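Local coordinates for acyl-coenzyme A oxidase 1 (PDB 5Y9D), which catalyses the FAD-dependent oxidation of acyl-CoA to (2E)-enoyl-CoA, with oxygen reduced to hydrogen peroxide, in peroxisomal fatty acid beta-oxidation, at residues 93-98 / 125-130; 478-483 / 552-557; 514-519 / 622-627. All coordinates share one frame; numbering follows the deposited sequence.

The three contacts each join helical segments through apolar side chains and are far apart. Interaction 1 lies in the N-terminal helical region and is the one near both FAD and E464: the side chain of R127 is about 10 Å from a bound FAD, and that of L128 about 12 Å from that of E464, the probable proton acceptor. In interaction 2 the F554 side chain is about 9 Å from a bound FAD. Interaction 3 lies away from the annotated sites. Centre to centre, interaction 1 is about 40 Å from interaction 2 and about 48 Å from interaction 3, and interactions 2 and 3 are about 33 Å apart. All three touch the second subunit.

Interaction 1 of 3, residues 93-98 / 125-130; sequences ERVAAL and RTRLSI
V95 and L128 face each other where the two helices come closest, with their CA atoms 5.8 Å apart. The axes of the two short segments approach to 9.4 Å. Their N-to-C directions make an angle of 58°, so the helices cross rather than run side by side. No hydrogen bond joins the segments, and their packing buries 194 Å² in all.

L128 reaches into the gap with its two methyls turned to different partners. CD1 meets CG1 of V95 at 3.9 Å. CD2 lies 4.0 Å from CD1 of L98, and L98 CB is just as near to it. L98 stands one helical turn after V95, so the two residues offer L128 a shared apolar surface. The leucine's CG is anti to its backbone N (chi1 -177°), which carries the branch out to both of them.

These helices, 84-98 and 122-142, belong to the N-terminal helical region of the acyl-CoA oxidase fold. T124, one turn before L128, also touches V95 and L98.

The other methyl of V95, CG2, presses on the aliphatic root of R127. It lies 4.0 Å from CB and 4.1 Å from CG, and the R127 chain runs crosswise to V95. CG of R127 is likewise anti to the backbone N (chi1 -169°), and a bend at chi2 then takes the chain on past V95. The guanidinium group is gripped beyond the seam. NH1 bonds to the carbonyl oxygens of R88 and G264, NE pairs with D266, and NH2 bonds to the hydroxyl of Y686 of the second subunit.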
ATOM      1  N   GLU A  93      18.690  22.460   0.587  1.00 26.11           N
ATOM      2  CA  GLU A  93      19.306  22.998  -0.624  1.00 27.27           C
ATOM      3  C   GLU A  93      18.278  23.136  -1.778  1.00 26.37           C
ATOM      4  O   GLU A  93      18.242  24.176  -2.480  1.00 24.28           O
ATOM      5  CB  GLU A  93      20.454  22.101  -1.090  1.00 27.95           C
ATOM      6  CG  GLU A  93      21.594  21.993  -0.115  1.00 30.71           C
ATOM      7  CD  GLU A  93      22.555  20.873  -0.450  1.00 35.88           C
ATOM      8  OE1 GLU A  93      22.155  19.963  -1.219  1.00 37.73           O
ATOM      9  OE2 GLU A  93      23.711  20.900   0.059  1.00 40.34           O
ATOM     10  N   ARG A  94      17.471  22.093  -1.997  1.00 24.61           N
ATOM     11  CA  ARG A  94      16.496  22.130  -3.101  1.00 26.24           C
ATOM     12  C   ARG A  94      15.459  23.220  -2.905  1.00 26.15           C
ATOM     13  O   ARG A  94      15.155  23.960  -3.819  1.00 30.22           O
ATOM     14  CB  ARG A  94      15.872  20.761  -3.355  1.00 27.03           C
ATOM     15  CG  ARG A  94      16.922  19.774  -3.854  1.00 27.98           C
ATOM     16  CD  ARG A  94      16.427  18.357  -3.905  1.00 30.20           C
ATOM     17  NE  ARG A  94      17.521  17.405  -4.039  1.00 33.86           N
ATOM     18  CZ  ARG A  94      17.371  16.085  -4.126  1.00 37.11           C
ATOM     19  NH1 ARG A  94      16.162  15.536  -4.123  1.00 39.09           N
ATOM     20  NH2 ARG A  94      18.439  15.308  -4.217  1.00 38.82           N
ATOM     21  N   VAL A  95      14.952  23.360  -1.698  1.00 26.97           N
ATOM     22  CA  VAL A  95      14.066  24.472  -1.376  1.00 26.58           C
ATOM     23  C   VAL A  95      14.721  25.816  -1.718  1.00 25.42           C
ATOM     24  O   VAL A  95      14.092  26.666  -2.332  1.00 26.23           O
ATOM     25  CB  VAL A  95      13.643  24.459   0.124  1.00 26.28           C
ATOM     26  CG1 VAL A  95      12.884  25.740   0.491  1.00 25.88           C
ATOM     27  CG2 VAL A  95      12.791  23.258   0.417  1.00 25.30           C
ATOM     28  N   ALA A  96      15.979  25.997  -1.342  1.00 23.21           N
ATOM     29  CA  ALA A  96      16.701  27.220  -1.691  1.00 23.66           C
ATOM     30  C   ALA A  96      16.731  27.508  -3.182  1.00 25.69           C
ATOM     31  O   ALA A  96      16.475  28.614  -3.603  1.00 29.15           O
ATOM     32  CB  ALA A  96      18.109  27.177  -1.135  1.00 22.67           C
ATOM     33  N   ALA A  97      16.996  26.484  -3.981  1.00 29.32           N
ATOM     34  CA  ALA A  97      17.151  26.615  -5.435  1.00 28.07           C
ATOM     35  C   ALA A  97      15.845  26.920  -6.145  1.00 29.82           C
ATOM     36  O   ALA A  97      15.881  27.532  -7.227  1.00 31.49           O
ATOM     37  CB  ALA A  97      17.747  25.347  -6.017  1.00 26.40           C
ATOM     38  N   LEU A  98      14.720  26.490  -5.560  1.00 28.14           N
ATOM     39  CA  LEU A  98      13.389  26.782  -6.101  1.00 29.21           C
ATOM     40  C   LEU A  98      12.856  28.148  -5.663  1.00 27.94           C
ATOM     41  O   LEU A  98      11.889  28.652  -6.224  1.00 27.97           O
ATOM     42  CB  LEU A  98      12.375  25.699  -5.685  1.00 31.60           C
ATOM     43  CG  LEU A  98      12.612  24.319  -6.305  1.00 34.20           C
ATOM     44  CD1 LEU A  98      11.822  23.279  -5.524  1.00 35.54           C
ATOM     45  CD2 LEU A  98      12.244  24.305  -7.797  1.00 32.47           C
ATOM     46  N   ARG A 125       8.900  19.096  -2.270  1.00 24.83           N
ATOM     47  CA  ARG A 125       7.627  19.644  -2.579  1.00 26.70           C
ATOM     48  C   ARG A 125       6.921  20.023  -1.267  1.00 25.53           C
ATOM     49  O   ARG A 125       6.531  21.151  -1.085  1.00 23.39           O
ATOM     50  CB  ARG A 125       6.842  18.647  -3.423  1.00 29.85           C
ATOM     51  CG  ARG A 125       5.558  19.195  -3.988  1.00 33.18           C
ATOM     52  CD  ARG A 125       4.368  18.849  -3.097  1.00 34.61           C
ATOM     53  NE  ARG A 125       3.189  19.558  -3.586  1.00 37.26           N
ATOM     54  CZ  ARG A 125       2.468  19.187  -4.634  1.00 32.64           C
ATOM     55  NH1 ARG A 125       2.799  18.110  -5.307  1.00 29.65           N
ATOM     56  NH2 ARG A 125       1.416  19.912  -5.005  1.00 34.74           N
ATOM     57  N   THR A 126       6.853  19.107  -0.308  1.00 26.41           N
ATOM     58  CA  THR A 126       6.194  19.404   0.954  1.00 25.95           C
ATOM     59  C   THR A 126       6.896  20.508   1.755  1.00 27.54           C
ATOM     60  O   THR A 126       6.227  21.396   2.346  1.00 23.84           O
ATOM     61  CB  THR A 126       6.123  18.150   1.805  1.00 25.81           C
ATOM     62  OG1 THR A 126       5.440  17.150   1.070  1.00 27.89           O
ATOM     63  CG2 THR A 126       5.376  18.399   3.102  1.00 25.96           C
ATOM     64  N   ARG A 127       8.234  20.446   1.779  1.00 26.85           N
ATOM     65  CA  ARG A 127       9.010  21.353   2.610  1.00 28.10           C
ATOM     66  C   ARG A 127       8.928  22.791   2.090  1.00 28.40           C
ATOM     67  O   ARG A 127       9.022  23.753   2.834  1.00 30.00           O
ATOM     68  CB  ARG A 127      10.463  20.898   2.729  1.00 28.79           C
ATOM     69  CG  ARG A 127      11.239  21.654   3.805  1.00 28.96           C
ATOM     70  CD  ARG A 127      12.167  20.727   4.537  1.00 28.74           C
ATOM     71  NE  ARG A 127      13.068  21.416   5.441  1.00 28.36           N
ATOM     72  CZ  ARG A 127      14.302  21.004   5.744  1.00 29.81           C
ATOM     73  NH1 ARG A 127      14.831  19.897   5.203  1.00 27.62           N
ATOM     74  NH2 ARG A 127      15.022  21.709   6.606  1.00 30.21           N
ATOM     75  N   LEU A 128       8.732  22.937   0.808  1.00 28.24           N
ATOM     76  CA  LEU A 128       8.503  24.242   0.255  1.00 28.95           C
ATOM     77  C   LEU A 128       7.058  24.649   0.508  1.00 27.46           C
ATOM     78  O   LEU A 128       6.730  25.790   0.805  1.00 25.83           O
ATOM     79  CB  LEU A 128       8.775  24.181  -1.237  1.00 30.27           C
ATOM     80  CG  LEU A 128       8.657  25.481  -1.997  1.00 32.30           C
ATOM     81  CD1 LEU A 128       9.507  26.546  -1.346  1.00 34.28           C
ATOM     82  CD2 LEU A 128       9.099  25.228  -3.425  1.00 34.29           C
ATOM     83  N   SER A 129       6.194  23.677   0.365  1.00 28.06           N
ATOM     84  CA  SER A 129       4.782  23.906   0.307  1.00 29.33           C
ATOM     85  C   SER A 129       4.225  24.444   1.640  1.00 29.03           C
ATOM     86  O   SER A 129       3.422  25.358   1.632  1.00 31.81           O
ATOM     87  CB  SER A 129       4.128  22.600  -0.123  1.00 31.34           C
ATOM     88  OG  SER A 129       2.746  22.712  -0.167  1.00 37.49           O
ATOM     89  N   ILE A 130       4.690  23.935   2.779  1.00 26.50           N
ATOM     90  CA  ILE A 130       4.193  24.411   4.068  1.00 26.62           C
ATOM     91  C   ILE A 130       4.327  25.933   4.289  1.00 26.57           C
ATOM     92  O   ILE A 130       3.607  26.523   5.097  1.00 25.23           O
ATOM     93  CB  ILE A 130       4.819  23.646   5.269  1.00 27.71           C
ATOM     94  CG1 ILE A 130       6.354  23.779   5.263  1.00 28.48           C
ATOM     95  CG2 ILE A 130       4.383  22.162   5.287  1.00 27.86           C
ATOM     96  CD1 ILE A 130       6.846  24.960   6.068  1.00 28.92           C
TER

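Interaction 2 of 3, residues 478-483 / 552-557; sequences LVQSAL and QAFEEL
The F554 ring meets V479 at its edge, with CG1 of the valine near the ring plane. CE1 is the ring atom that makes the contact, 4.1 Å from both CG1 and CB of V479. At CE2, on the other flank of the ring, the amide nitrogen NE2 of Q480 comes in obliquely at 4.3 Å. The ring also stacks with Y541 of helix 519-544 and touches R561 of helix 558-581.

The helices themselves stay well apart. The nearest CA atoms are those of V479 and F554, at 9.3 Å, and the phenylalanine fills much of that gap. The two side chains extend from opposite helices and pass alongside one another. CG1 of V479 is anti to the backbone N (chi1 172°), a setting that brings this methyl to the ring edge. Q480 leaves the helix beside the contact, and its amide then swings in to the ring. It is exposed, whereas V479 and F554 are buried.

The contact joins helix 467-486 to the short helix 550-556 in the C-terminal helical part of the oxidase. L557 closes the short helix: its N bonds to the oxygen of A553 at 3.0 Å. It is also the N-cap residue of helix 558-581, so F554 sits one turn before a break between two helices.

Between the segments there is no hydrogen bond and no charge pairing, and they bury 113 Å². V479 and F554 meet by van der Waals contact, so dispersion and burial probably account for most of the link, with the Q480 amide near the ring but not bonded to it.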
ATOM      1  N   LEU A 478     -23.964  16.251   0.096  1.00 30.63           N
ATOM      2  CA  LEU A 478     -24.729  15.727  -0.993  1.00 30.39           C
ATOM      3  C   LEU A 478     -26.151  15.536  -0.531  1.00 31.03           C
ATOM      4  O   LEU A 478     -27.084  15.735  -1.308  1.00 31.08           O
ATOM      5  CB  LEU A 478     -24.165  14.376  -1.452  1.00 29.82           C
ATOM      6  CG  LEU A 478     -22.854  14.337  -2.212  1.00 28.56           C
ATOM      7  CD1 LEU A 478     -22.373  12.907  -2.334  1.00 29.36           C
ATOM      8  CD2 LEU A 478     -23.032  14.930  -3.580  1.00 30.98           C
ATOM      9  N   VAL A 479     -26.318  15.125   0.725  1.00 29.88           N
ATOM     10  CA  VAL A 479     -27.629  15.085   1.310  1.00 31.41           C
ATOM     11  C   VAL A 479     -28.206  16.502   1.355  1.00 37.39           C
ATOM     12  O   VAL A 479     -29.325  16.719   0.913  1.00 44.46           O
ATOM     13  CB  VAL A 479     -27.604  14.441   2.681  1.00 31.52           C
ATOM     14  CG1 VAL A 479     -28.947  14.578   3.358  1.00 33.53           C
ATOM     15  CG2 VAL A 479     -27.247  12.965   2.565  1.00 31.74           C
ATOM     16  N   GLN A 480     -27.430  17.474   1.825  1.00 39.80           N
ATOM     17  CA  GLN A 480     -27.904  18.864   1.898  1.00 41.27           C
ATOM     18  C   GLN A 480     -28.216  19.476   0.546  1.00 39.49           C
ATOM     19  O   GLN A 480     -29.044  20.375   0.439  1.00 40.92           O
ATOM     20  CB  GLN A 480     -26.888  19.740   2.650  1.00 42.35           C
ATOM     21  CG  GLN A 480     -26.867  19.417   4.140  1.00 41.64           C
ATOM     22  CD  GLN A 480     -25.619  19.871   4.840  1.00 39.92           C
ATOM     23  OE1 GLN A 480     -24.536  19.971   4.249  1.00 40.72           O
ATOM     24  NE2 GLN A 480     -25.751  20.120   6.126  1.00 40.68           N
ATOM     25  N   SER A 481     -27.547  18.997  -0.493  1.00 37.77           N
ATOM     26  CA  SER A 481     -27.839  19.463  -1.832  1.00 35.13           C
ATOM     27  C   SER A 481     -29.164  18.906  -2.340  1.00 33.60           C
ATOM     28  O   SER A 481     -29.912  19.611  -2.981  1.00 32.50           O
ATOM     29  CB  SER A 481     -26.709  19.078  -2.753  1.00 33.49           C
ATOM     30  OG  SER A 481     -25.603  19.859  -2.408  1.00 33.11           O
ATOM     31  N   ALA A 482     -29.419  17.641  -2.029  1.00 33.25           N
ATOM     32  CA  ALA A 482     -30.681  16.972  -2.300  1.00 37.92           C
ATOM     33  C   ALA A 482     -31.879  17.670  -1.653  1.00 39.73           C
ATOM     34  O   ALA A 482     -32.915  17.811  -2.289  1.00 40.81           O
ATOM     35  CB  ALA A 482     -30.614  15.508  -1.832  1.00 39.95           C
ATOM     36  N   LEU A 483     -31.747  18.083  -0.391  1.00 41.79           N
ATOM     37  CA  LEU A 483     -32.814  18.856   0.266  1.00 43.78           C
ATOM     38  C   LEU A 483     -33.039  20.184  -0.441  1.00 42.57           C
ATOM     39  O   LEU A 483     -34.167  20.567  -0.679  1.00 48.40           O
ATOM     40  CB  LEU A 483     -32.508  19.089   1.753  1.00 42.73           C
ATOM     41  CG  LEU A 483     -32.426  17.818   2.605  1.00 40.58           C
ATOM     42  CD1 LEU A 483     -31.929  18.196   3.992  1.00 40.62           C
ATOM     43  CD2 LEU A 483     -33.756  17.090   2.674  1.00 37.87           C
ATOM     44  N   GLN A 552     -26.232  14.066  14.809  1.00 46.95           N
ATOM     45  CA  GLN A 552     -26.381  12.686  15.234  1.00 44.06           C
ATOM     46  C   GLN A 552     -26.933  11.852  14.118  1.00 43.37           C
ATOM     47  O   GLN A 552     -26.632  10.661  14.040  1.00 45.82           O
ATOM     48  CB  GLN A 552     -27.339  12.569  16.403  1.00 49.71           C
ATOM     49  CG  GLN A 552     -26.980  13.380  17.636  1.00 50.78           C
ATOM     50  CD  GLN A 552     -28.174  13.502  18.549  1.00 54.07           C
ATOM     51  OE1 GLN A 552     -28.940  14.477  18.471  1.00 57.85           O
ATOM     52  NE2 GLN A 552     -28.378  12.491  19.382  1.00 50.90           N
ATOM     53  N   ALA A 553     -27.760  12.461  13.268  1.00 38.44           N
ATOM     54  CA  ALA A 553     -28.313  11.753  12.111  1.00 38.48           C
ATOM     55  C   ALA A 553     -27.225  11.345  11.138  1.00 37.80           C
ATOM     56  O   ALA A 553     -27.176  10.191  10.734  1.00 39.50           O
ATOM     57  CB  ALA A 553     -29.364  12.595  11.401  1.00 38.89           C
ATOM     58  N   PHE A 554     -26.353  12.286  10.768  1.00 40.29           N
ATOM     59  CA  PHE A 554     -25.262  12.014   9.797  1.00 39.23           C
ATOM     60  C   PHE A 554     -24.341  10.913  10.267  1.00 38.78           C
ATOM     61  O   PHE A 554     -24.028  10.025   9.472  1.00 38.84           O
ATOM     62  CB  PHE A 554     -24.462  13.275   9.444  1.00 37.56           C
ATOM     63  CG  PHE A 554     -25.228  14.245   8.585  1.00 35.38           C
ATOM     64  CD1 PHE A 554     -25.762  13.842   7.370  1.00 34.03           C
ATOM     65  CD2 PHE A 554     -25.435  15.544   8.997  1.00 33.50           C
ATOM     66  CE1 PHE A 554     -26.498  14.717   6.598  1.00 32.23           C
ATOM     67  CE2 PHE A 554     -26.160  16.424   8.222  1.00 32.21           C
ATOM     68  CZ  PHE A 554     -26.707  16.002   7.030  1.00 31.41           C
ATOM     69  N   GLU A 555     -23.953  10.934  11.548  1.00 38.74           N
ATOM     70  CA  GLU A 555     -23.183   9.816  12.139  1.00 40.89           C
ATOM     71  C   GLU A 555     -23.921   8.460  12.012  1.00 40.65           C
ATOM     72  O   GLU A 555     -23.292   7.433  11.732  1.00 40.22           O
ATOM     73  CB  GLU A 555     -22.833  10.079  13.616  1.00 43.44           C
ATOM     74  CG  GLU A 555     -21.897   9.028  14.234  1.00 48.14           C
ATOM     75  CD  GLU A 555     -22.076   8.840  15.747  1.00 56.00           C
ATOM     76  OE1 GLU A 555     -22.121   9.858  16.492  1.00 57.89           O
ATOM     77  OE2 GLU A 555     -22.149   7.659  16.193  1.00 56.35           O
ATOM     78  N   GLU A 556     -25.240   8.441  12.204  1.00 40.51           N
ATOM     79  CA  GLU A 556     -25.986   7.191  11.981  1.00 45.74           C
ATOM     80  C   GLU A 556     -25.830   6.759  10.533  1.00 45.03           C
ATOM     81  O   GLU A 556     -25.710   5.565  10.253  1.00 47.53           O
ATOM     82  CB  GLU A 556     -27.478   7.278  12.390  1.00 47.41           C
ATOM     83  CG  GLU A 556     -27.809   6.584  13.719  1.00 47.78           C
ATOM     84  CD  GLU A 556     -27.653   5.060  13.684  1.00 52.79           C
ATOM     85  OE1 GLU A 556     -28.277   4.386  12.827  1.00 60.19           O
ATOM     86  OE2 GLU A 556     -26.919   4.509  14.528  1.00 48.93           O
ATOM     87  N   LEU A 557     -25.771   7.755   9.647  1.00 43.66           N
ATOM     88  CA  LEU A 557     -25.668   7.576   8.185  1.00 43.03           C
ATOM     89  C   LEU A 557     -24.233   7.582   7.623  1.00 40.00           C
ATOM     90  O   LEU A 557     -24.038   7.593   6.411  1.00 38.33           O
ATOM     91  CB  LEU A 557     -26.533   8.655   7.468  1.00 41.51           C
ATOM     92  CG  LEU A 557     -27.999   8.320   7.108  1.00 40.48           C
ATOM     93  CD1 LEU A 557     -28.540   7.098   7.851  1.00 39.91           C
ATOM     94  CD2 LEU A 557     -28.904   9.531   7.328  1.00 38.07           C
TER

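Interaction 3 of 3, residues 514-519 / 622-627; sequences EQLLSP and IDLINS
L516 makes every apolar contact here, meeting I625 and L624 of helix 619-637. Its two methyls straddle the end of I625: CD1 of the isoleucine lies 3.6 Å from CD2 of L516. The distance from I625 CD1 to L516 CD1 is modelled at 3.2 Å. That is too short for two methyl carbons and is doubtful in detail. The isoleucine comes in nearly perpendicular to the leucine. I625 has CG1 anti to its carbonyl carbon (chi1 -56°), and its CD1 extends to the leucine although its CB does not point there. L624 adds a looser contact, with its CD1 4.2 Å from CD1 of L516. F521 and L617 also touch L516.

Backbone hydrogen bonds stay within each segment. Helix 513-516 ends at L516, and L517 is the first residue to leave helical angles. The turn is held by S518 N bonding to Q515 O at 2.8 Å. S518 is the N-cap residue of helix 519-544, so the contact sits where the chain turns from a short helix into a long one. It joins helix 513-516 to helix 619-637 in the C-terminal helical part of the oxidase, away from the annotated sites. The nearest CA pair is L516 and I625, at 7.7 Å.

Charged and polar groups flank the apolar patch and look to other partners. D623 forms salt bridges with R613 and K540 of the second subunit. N626 bonds through ND2 to E605.

No polar bond crosses between the two segments. Their 119 Å² interface rests on branched aliphatic groups, and one leucine inserted beside L624 and I625 supplies the whole link, while D623 beside it pairs with the second subunit.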
ATOM      1  N   GLU A 514     -24.886  -2.352 -27.777  1.00 67.16           N
ATOM      2  CA  GLU A 514     -24.843  -0.983 -28.328  1.00 66.81           C
ATOM      3  C   GLU A 514     -25.018   0.062 -27.237  1.00 65.59           C
ATOM      4  O   GLU A 514     -24.341   1.091 -27.232  1.00 67.17           O
ATOM      5  CB  GLU A 514     -25.945  -0.756 -29.377  1.00 71.31           C
ATOM      6  CG  GLU A 514     -25.781  -1.518 -30.691  1.00 73.66           C
ATOM      7  CD  GLU A 514     -26.274  -2.962 -30.629  1.00 71.57           C
ATOM      8  OE1 GLU A 514     -25.550  -3.858 -31.136  1.00 65.77           O
ATOM      9  OE2 GLU A 514     -27.372  -3.199 -30.066  1.00 70.04           O
ATOM     10  N   GLN A 515     -25.947  -0.192 -26.328  1.00 63.40           N
ATOM     11  CA  GLN A 515     -26.156   0.705 -25.189  1.00 65.26           C
ATOM     12  C   GLN A 515     -24.965   0.656 -24.228  1.00 56.58           C
ATOM     13  O   GLN A 515     -24.474   1.678 -23.765  1.00 51.13           O
ATOM     14  CB  GLN A 515     -27.449   0.334 -24.457  1.00 65.41           C
ATOM     15  CG  GLN A 515     -28.693   0.629 -25.269  1.00 66.83           C
ATOM     16  CD  GLN A 515     -29.942   0.112 -24.603  1.00 72.90           C
ATOM     17  OE1 GLN A 515     -30.135   0.284 -23.392  1.00 75.51           O
ATOM     18  NE2 GLN A 515     -30.799  -0.544 -25.385  1.00 73.52           N
ATOM     19  N   LEU A 516     -24.495  -0.549 -23.957  1.00 54.05           N
ATOM     20  CA  LEU A 516     -23.355  -0.729 -23.083  1.00 57.21           C
ATOM     21  C   LEU A 516     -22.033  -0.103 -23.590  1.00 55.90           C
ATOM     22  O   LEU A 516     -21.119   0.097 -22.793  1.00 58.68           O
ATOM     23  CB  LEU A 516     -23.173  -2.220 -22.773  1.00 60.08           C
ATOM     24  CG  LEU A 516     -24.129  -2.834 -21.737  1.00 60.09           C
ATOM     25  CD1 LEU A 516     -23.825  -4.319 -21.580  1.00 59.77           C
ATOM     26  CD2 LEU A 516     -24.057  -2.119 -20.388  1.00 59.61           C
ATOM     27  N   LEU A 517     -21.932   0.208 -24.885  1.00 53.82           N
ATOM     28  CA  LEU A 517     -20.808   0.996 -25.416  1.00 54.03           C
ATOM     29  C   LEU A 517     -21.174   2.452 -25.671  1.00 55.10           C
ATOM     30  O   LEU A 517     -20.457   3.156 -26.392  1.00 54.63           O
ATOM     31  CB  LEU A 517     -20.292   0.394 -26.726  1.00 56.64           C
ATOM     32  CG  LEU A 517     -19.461  -0.877 -26.639  1.00 56.61           C
ATOM     33  CD1 LEU A 517     -19.108  -1.321 -28.051  1.00 58.11           C
ATOM     34  CD2 LEU A 517     -18.209  -0.643 -25.807  1.00 57.09           C
ATOM     35  N   SER A 518     -22.283   2.913 -25.094  1.00 57.11           N
ATOM     36  CA  SER A 518     -22.734   4.286 -25.319  1.00 53.75           C
ATOM     37  C   SER A 518     -22.328   5.168 -24.147  1.00 50.65           C
ATOM     38  O   SER A 518     -22.662   4.869 -23.008  1.00 42.13           O
ATOM     39  CB  SER A 518     -24.252   4.360 -25.498  1.00 52.56           C
ATOM     40  OG  SER A 518     -24.600   5.625 -26.044  1.00 58.75           O
ATOM     41  N   PRO A 519     -21.612   6.261 -24.428  1.00 47.89           N
ATOM     42  CA  PRO A 519     -21.357   7.287 -23.428  1.00 45.89           C
ATOM     43  C   PRO A 519     -22.615   7.772 -22.687  1.00 47.47           C
ATOM     44  O   PRO A 519     -22.639   7.791 -21.451  1.00 48.75           O
ATOM     45  CB  PRO A 519     -20.738   8.408 -24.249  1.00 45.71           C
ATOM     46  CG  PRO A 519     -20.010   7.699 -25.339  1.00 48.11           C
ATOM     47  CD  PRO A 519     -20.827   6.474 -25.655  1.00 48.49           C
ATOM     48  N   ILE A 622     -23.728  -8.851 -16.940  1.00 60.35           N
ATOM     49  CA  ILE A 622     -22.403  -8.930 -16.307  1.00 60.11           C
ATOM     50  C   ILE A 622     -21.437  -9.742 -17.161  1.00 59.70           C
ATOM     51  O   ILE A 622     -20.296  -9.344 -17.384  1.00 56.95           O
ATOM     52  CB  ILE A 622     -22.474  -9.585 -14.906  1.00 60.95           C
ATOM     53  CG1 ILE A 622     -23.475  -8.856 -13.992  1.00 64.66           C
ATOM     54  CG2 ILE A 622     -21.098  -9.623 -14.263  1.00 63.13           C
ATOM     55  CD1 ILE A 622     -23.432  -7.338 -14.073  1.00 64.59           C
ATOM     56  N   ASP A 623     -21.898 -10.893 -17.628  1.00 56.70           N
ATOM     57  CA  ASP A 623     -21.140 -11.661 -18.598  1.00 56.85           C
ATOM     58  C   ASP A 623     -20.726 -10.739 -19.754  1.00 52.80           C
ATOM     59  O   ASP A 623     -19.555 -10.659 -20.111  1.00 52.43           O
ATOM     60  CB  ASP A 623     -21.970 -12.825 -19.137  1.00 59.73           C
ATOM     61  CG  ASP A 623     -22.455 -13.747 -18.045  1.00 67.44           C
ATOM     62  OD1 ASP A 623     -21.681 -14.655 -17.644  1.00 64.21           O
ATOM     63  OD2 ASP A 623     -23.598 -13.533 -17.556  1.00 75.15           O
ATOM     64  N   LEU A 624     -21.685 -10.025 -20.311  1.00 47.94           N
ATOM     65  CA  LEU A 624     -21.393  -9.164 -21.433  1.00 51.82           C
ATOM     66  C   LEU A 624     -20.410  -8.033 -21.082  1.00 52.82           C
ATOM     67  O   LEU A 624     -19.601  -7.666 -21.918  1.00 56.77           O
ATOM     68  CB  LEU A 624     -22.684  -8.578 -22.011  1.00 53.15           C
ATOM     69  CG  LEU A 624     -22.831  -8.665 -23.537  1.00 55.72           C
ATOM     70  CD1 LEU A 624     -24.009  -7.792 -23.980  1.00 54.81           C
ATOM     71  CD2 LEU A 624     -21.552  -8.275 -24.279  1.00 51.90           C
ATOM     72  N   ILE A 625     -20.478  -7.488 -19.858  1.00 57.88           N
ATOM     73  CA  ILE A 625     -19.591  -6.386 -19.439  1.00 53.17           C
ATOM     74  C   ILE A 625     -18.159  -6.876 -19.432  1.00 47.34           C
ATOM     75  O   ILE A 625     -17.288  -6.206 -19.950  1.00 49.18           O
ATOM     76  CB  ILE A 625     -19.880  -5.836 -18.013  1.00 60.33           C
ATOM     77  CG1 ILE A 625     -21.334  -5.382 -17.835  1.00 59.76           C
ATOM     78  CG2 ILE A 625     -18.958  -4.661 -17.698  1.00 61.05           C
ATOM     79  CD1 ILE A 625     -21.887  -4.649 -19.023  1.00 60.17           C
ATOM     80  N   ASN A 626     -17.940  -8.043 -18.834  1.00 43.44           N
ATOM     81  CA  ASN A 626     -16.635  -8.677 -18.790  1.00 46.00           C
ATOM     82  C   ASN A 626     -15.964  -8.825 -20.155  1.00 47.46           C
ATOM     83  O   ASN A 626     -14.786  -8.528 -20.279  1.00 48.59           O
ATOM     84  CB  ASN A 626     -16.727 -10.049 -18.123  1.00 50.14           C
ATOM     85  CG  ASN A 626     -17.181  -9.969 -16.676  1.00 55.20           C
ATOM     86  OD1 ASN A 626     -18.092 -10.699 -16.271  1.00 63.71           O
ATOM     87  ND2 ASN A 626     -16.564  -9.071 -15.889  1.00 51.65           N
ATOM     88  N   SER A 627     -16.715  -9.276 -21.160  1.00 44.99           N
ATOM     89  CA  SER A 627     -16.213  -9.419 -22.527  1.00 45.73           C
ATOM     90  C   SER A 627     -15.820  -8.084 -23.145  1.00 46.14           C
ATOM     91  O   SER A 627     -14.778  -7.986 -23.815  1.00 44.01           O
ATOM     92  CB  SER A 627     -17.278 -10.060 -23.440  1.00 46.69           C
ATOM     93  OG  SER A 627     -17.277 -11.465 -23.334  1.00 49.41           O
TER